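Local structure of coat protein (Tobacco streak virus, 4Y6X) at residues K20-N23 / N24-W27; G114-L118 / N119-D123. The protein forms the shell of the virus, its subunits probably assembling into an icosahedral capsid, and probably binds the viral RNA that it encloses. One frame throughout, in Å; residues are numbered along the deposited sequence.

Interaction 1: residues K20-N23 / N24-W27; sequences KLPN and NQVW
Leu21 lies over the indole of Trp27 in a local CH-pi contact, bridged by a type I beta turn from Pro22 to Gln25 that leads into strand 25-30, an outermost strand of one jelly-roll sheet within this chain. CD1 of Leu21 sits 3.4 Å from the centroid of the five-membered ring of Trp27, 15° off the ring normal. With its CG beside the backbone N (chi1 -62°), Leu21 turns its branched end onto the ring, and its other methyl, CD2, comes 3.6 Å from OE1 of Gln25. The turn is closed by the hydrogen bond from Gln25 N to Pro22 O, at 3.2 Å. Pro22 thus supplies the closing carbonyl, and its compact ring gives the Gln25 amide an apolar surface: Pro22 CG is 3.7 Å from Gln25 NE2. Pro22 CB also meets OD1 of Asn24 at 3.4 Å. Trp27 NE1 donates to the carbonyl O of Leu19, just before the turn, while its ring packs on Trp146 and Leu68 and touches Pro157 of the second subunit. Tryptophan thus serves two ends at once: its electron-rich face receives a leucine methyl while its N-H, at the ring edge, holds the incoming chain by a polar bond.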
loop_
_atom_site.group_PDB
_atom_site.type_symbol
_atom_site.label_atom_id
_atom_site.label_comp_id
_atom_site.label_asym_id
_atom_site.label_seq_id
_atom_site.Cartn_x
_atom_site.Cartn_y
_atom_site.Cartn_z
ATOM N N LYS A 20 15.552 -17.288 0.302
ATOM C CA LYS A 20 14.830 -18.172 1.223
ATOM C C LYS A 20 14.870 -17.594 2.620
ATOM O O LYS A 20 15.858 -16.977 3.023
ATOM C CB LYS A 20 15.466 -19.560 1.163
ATOM C CG LYS A 20 15.294 -20.195 -0.209
ATOM C CD LYS A 20 13.836 -20.533 -0.518
ATOM N N LEU A 21 13.784 -17.761 3.367
ATOM C CA LEU A 21 13.727 -17.334 4.797
ATOM C C LEU A 21 13.565 -18.496 5.817
ATOM O O LEU A 21 13.028 -19.517 5.464
ATOM C CB LEU A 21 12.540 -16.396 4.986
ATOM C CG LEU A 21 12.630 -15.114 4.176
ATOM C CD1 LEU A 21 11.357 -14.351 4.258
ATOM C CD2 LEU A 21 13.772 -14.241 4.655
ATOM N N PRO A 22 13.955 -18.282 7.087
ATOM C CA PRO A 22 13.524 -19.227 8.121
ATOM C C PRO A 22 12.002 -19.264 8.165
ATOM O O PRO A 22 11.309 -18.348 7.705
ATOM C CB PRO A 22 14.060 -18.628 9.428
ATOM C CG PRO A 22 15.111 -17.660 9.027
ATOM C CD PRO A 22 14.752 -17.184 7.646
ATOM N N ASN A 23 11.505 -20.298 8.789
ATOM C CA ASN A 23 10.083 -20.588 8.818
ATOM C C ASN A 23 9.278 -19.622 9.681
ATOM O O ASN A 23 8.086 -19.447 9.485
ATOM C CB ASN A 23 9.973 -22.035 9.315
ATOM C CG ASN A 23 8.628 -22.624 9.100
ATOM O OD1 ASN A 23 8.078 -22.568 8.002
ATOM N ND2 ASN A 23 8.067 -23.202 10.160
ATOM N N ASN A 24 9.919 -18.911 10.591
ATOM C CA ASN A 24 9.232 -17.879 11.338
ATOM C C ASN A 24 9.284 -16.417 10.753
ATOM O O ASN A 24 8.921 -15.449 11.428
ATOM C CB ASN A 24 9.774 -17.875 12.738
ATOM C CG ASN A 24 11.199 -17.447 12.794
ATOM O OD1 ASN A 24 11.938 -17.536 11.825
ATOM N ND2 ASN A 24 11.603 -16.974 13.944
ATOM N N GLN A 25 9.647 -16.293 9.487
ATOM C CA GLN A 25 9.682 -14.978 8.795
ATOM C C GLN A 25 8.898 -15.045 7.479
ATOM O O GLN A 25 8.818 -16.091 6.918
ATOM C CB GLN A 25 11.126 -14.673 8.463
ATOM C CG GLN A 25 11.961 -14.377 9.676
ATOM C CD GLN A 25 13.406 -14.072 9.314
ATOM O OE1 GLN A 25 13.698 -13.642 8.230
ATOM N NE2 GLN A 25 14.300 -14.290 10.250
ATOM N N VAL A 26 8.396 -13.909 6.996
ATOM C CA VAL A 26 7.831 -13.779 5.669
ATOM C C VAL A 26 8.369 -12.511 4.985
ATOM O O VAL A 26 8.865 -11.589 5.636
ATOM C CB VAL A 26 6.290 -13.683 5.665
ATOM C CG1 VAL A 26 5.694 -15.003 6.109
ATOM C CG2 VAL A 26 5.796 -12.535 6.544
ATOM N N TRP A 27 8.219 -12.498 3.674
ATOM C CA TRP A 27 8.469 -11.349 2.827
ATOM C C TRP A 27 7.225 -10.539 2.723
ATOM O O TRP A 27 6.148 -11.100 2.532
ATOM C CB TRP A 27 8.882 -11.772 1.424
ATOM C CG TRP A 27 10.279 -12.343 1.317
ATOM C CD1 TRP A 27 10.624 -13.635 1.054
ATOM C CD2 TRP A 27 11.494 -11.627 1.492
ATOM N NE1 TRP A 27 11.998 -13.746 1.007
ATOM C CE2 TRP A 27 12.551 -12.540 1.313
ATOM C CE3 TRP A 27 11.796 -10.276 1.712
ATOM C CZ2 TRP A 27 13.855 -12.167 1.386
ATOM C CZ3 TRP A 27 13.086 -9.914 1.827
ATOM C CH2 TRP A 27 14.115 -10.833 1.634
#

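Interaction 2: residues G114-L118 / N119-D123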
loop_
_atom_site.group_PDB
_atom_site.type_symbol
_atom_site.label_atom_id
_atom_site.label_comp_id
_atom_site.label_asym_id
_atom_site.label_seq_id
_atom_site.Cartn_x
_atom_site.Cartn_y
_atom_site.Cartn_z
ATOM N N GLY A 114 18.777 -6.914 11.667
ATOM C CA GLY A 114 19.126 -7.385 12.997
ATOM C C GLY A 114 18.028 -7.880 13.914
ATOM O O GLY A 114 18.239 -8.033 15.111
ATOM N N GLY A 115 16.837 -8.131 13.388
ATOM C CA GLY A 115 15.725 -8.547 14.242
ATOM C C GLY A 115 15.162 -7.432 15.092
ATOM O O GLY A 115 14.550 -7.689 16.107
ATOM N N LYS A 116 15.349 -6.184 14.688
ATOM C CA LYS A 116 14.963 -5.063 15.507
ATOM C C LYS A 116 13.507 -4.665 15.269
ATOM O O LYS A 116 12.925 -4.976 14.215
ATOM C CB LYS A 116 15.867 -3.872 15.206
ATOM C CG LYS A 116 17.371 -4.077 15.535
ATOM C CD LYS A 116 18.092 -2.767 15.223
ATOM C CE LYS A 116 19.606 -2.774 15.400
ATOM N NZ LYS A 116 20.116 -3.846 16.282
ATOM N N LEU A 117 12.956 -3.901 16.207
ATOM C CA LEU A 117 11.618 -3.325 16.083
ATOM C C LEU A 117 11.695 -1.996 15.389
ATOM O O LEU A 117 12.760 -1.373 15.289
ATOM C CB LEU A 117 10.985 -3.106 17.446
ATOM C CG LEU A 117 10.418 -4.329 18.208
ATOM C CD1 LEU A 117 11.502 -5.323 18.538
ATOM C CD2 LEU A 117 9.700 -3.922 19.493
ATOM N N LEU A 118 10.553 -1.537 14.905
ATOM C CA LEU A 118 10.470 -0.266 14.177
ATOM C C LEU A 118 11.024 0.930 14.952
ATOM O O LEU A 118 11.756 1.749 14.379
ATOM C CB LEU A 118 9.035 0.020 13.724
ATOM C CG LEU A 118 8.872 1.264 12.821
ATOM C CD1 LEU A 118 9.800 1.236 11.597
ATOM C CD2 LEU A 118 7.424 1.411 12.386
ATOM N N ASN A 119 10.732 1.022 16.242
ATOM C CA ASN A 119 11.222 2.145 17.025
ATOM C C ASN A 119 12.747 2.196 17.088
ATOM O O ASN A 119 13.304 3.263 17.336
ATOM C CB ASN A 119 10.601 2.200 18.446
ATOM C CG ASN A 119 10.769 0.902 19.225
ATOM O OD1 ASN A 119 11.877 0.429 19.452
ATOM N ND2 ASN A 119 9.653 0.328 19.650
ATOM N N GLN A 120 13.417 1.063 16.868
ATOM C CA GLN A 120 14.880 1.029 16.802
ATOM C C GLN A 120 15.455 1.313 15.397
ATOM O O GLN A 120 16.648 1.541 15.269
ATOM C CB GLN A 120 15.396 -0.326 17.247
ATOM C CG GLN A 120 15.208 -0.713 18.690
ATOM C CD GLN A 120 15.358 -2.210 18.844
ATOM O OE1 GLN A 120 14.421 -2.961 18.598
ATOM N NE2 GLN A 120 16.557 -2.660 19.212
ATOM N N LEU A 121 14.622 1.298 14.361
ATOM C CA LEU A 121 15.044 1.536 12.980
ATOM C C LEU A 121 14.489 2.823 12.392
ATOM O O LEU A 121 14.850 3.210 11.264
ATOM C CB LEU A 121 14.595 0.384 12.100
ATOM C CG LEU A 121 15.159 -1.011 12.434
ATOM C CD1 LEU A 121 14.420 -2.112 11.720
ATOM C CD2 LEU A 121 16.632 -1.097 12.110
ATOM N N ASP A 122 13.646 3.517 13.140
ATOM C CA ASP A 122 12.911 4.656 12.563
ATOM C C ASP A 122 13.783 5.909 12.360
ATOM O O ASP A 122 13.300 6.878 11.810
ATOM C CB ASP A 122 11.602 4.963 13.303
ATOM C CG ASP A 122 11.805 5.364 14.755
ATOM O OD1 ASP A 122 12.966 5.348 15.238
ATOM O OD2 ASP A 122 10.782 5.689 15.414
ATOM N N ASP A 123 15.048 5.886 12.794
ATOM C CA ASP A 123 16.007 6.929 12.463
ATOM C C ASP A 123 16.875 6.617 11.185
ATOM O O ASP A 123 17.817 7.355 10.890
ATOM C CB ASP A 123 16.941 7.123 13.684
#
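Gln120 reaches back from the short helix 118-121 to the end of strand 107-117, where its OE1 accepts a hydrogen bond from the backbone N of Leu117. The bond is 3.0 Å long and nearly straight at 168°, although the N-H comes from above the plane of the amide and not within it. Glutamine suits this place because its chain, extended beyond CG, is long enough to carry a carbonyl to a backbone N-H three residues earlier. The same oxygen also lies 3.6 Å from CB of Leu117, and the side chains of Gln120 and Lys116 cross at about a right angle. A reciprocal bond completes the link: Gln120 N donates to Leu117 O at 3.0 Å, so backbone and side chain of one residue grip both polar groups of another. Leu117 O receives a second, weak bond from Leu121 N, whose stronger acceptor is Leu118 O at 2.9 Å. Beside these polar bonds, the aliphatic part of Lys116 touches Leu121, with CD 3.8 Å from Leu121 CD2. The chain turns its corner at Gly115, just before these residues. Outward, Lys116 pairs through its backbone with Phe64 of strand 63-73, and Leu118 and Leu121 press on Phe64 and on Phe48 of helix 48-52, so the helical turn packs against both that strand and that helix.

Overall arrangement
Both contacts are local and lie toward the surface, each with one buried residue, Trp27 in interaction 1 and Leu121 in interaction 2. They serve the two outermost strands, within this chain, of the same four-stranded sheet: 20-27 leads into strand 25-30, whereas 114-123 leads out of strand 107-117. Side chains of both touch strand 63-73, which pairs directly with 107-117 but lies two strands from 25-30. Their centres are 18 Å apart and they do not touch. Interaction 1 relies on an apolar contact over an aromatic face, with a single backbone bond across it, and borders the second subunit; interaction 2 relies on several hydrogen bonds at a strand-to-helix junction and stays within its own chain.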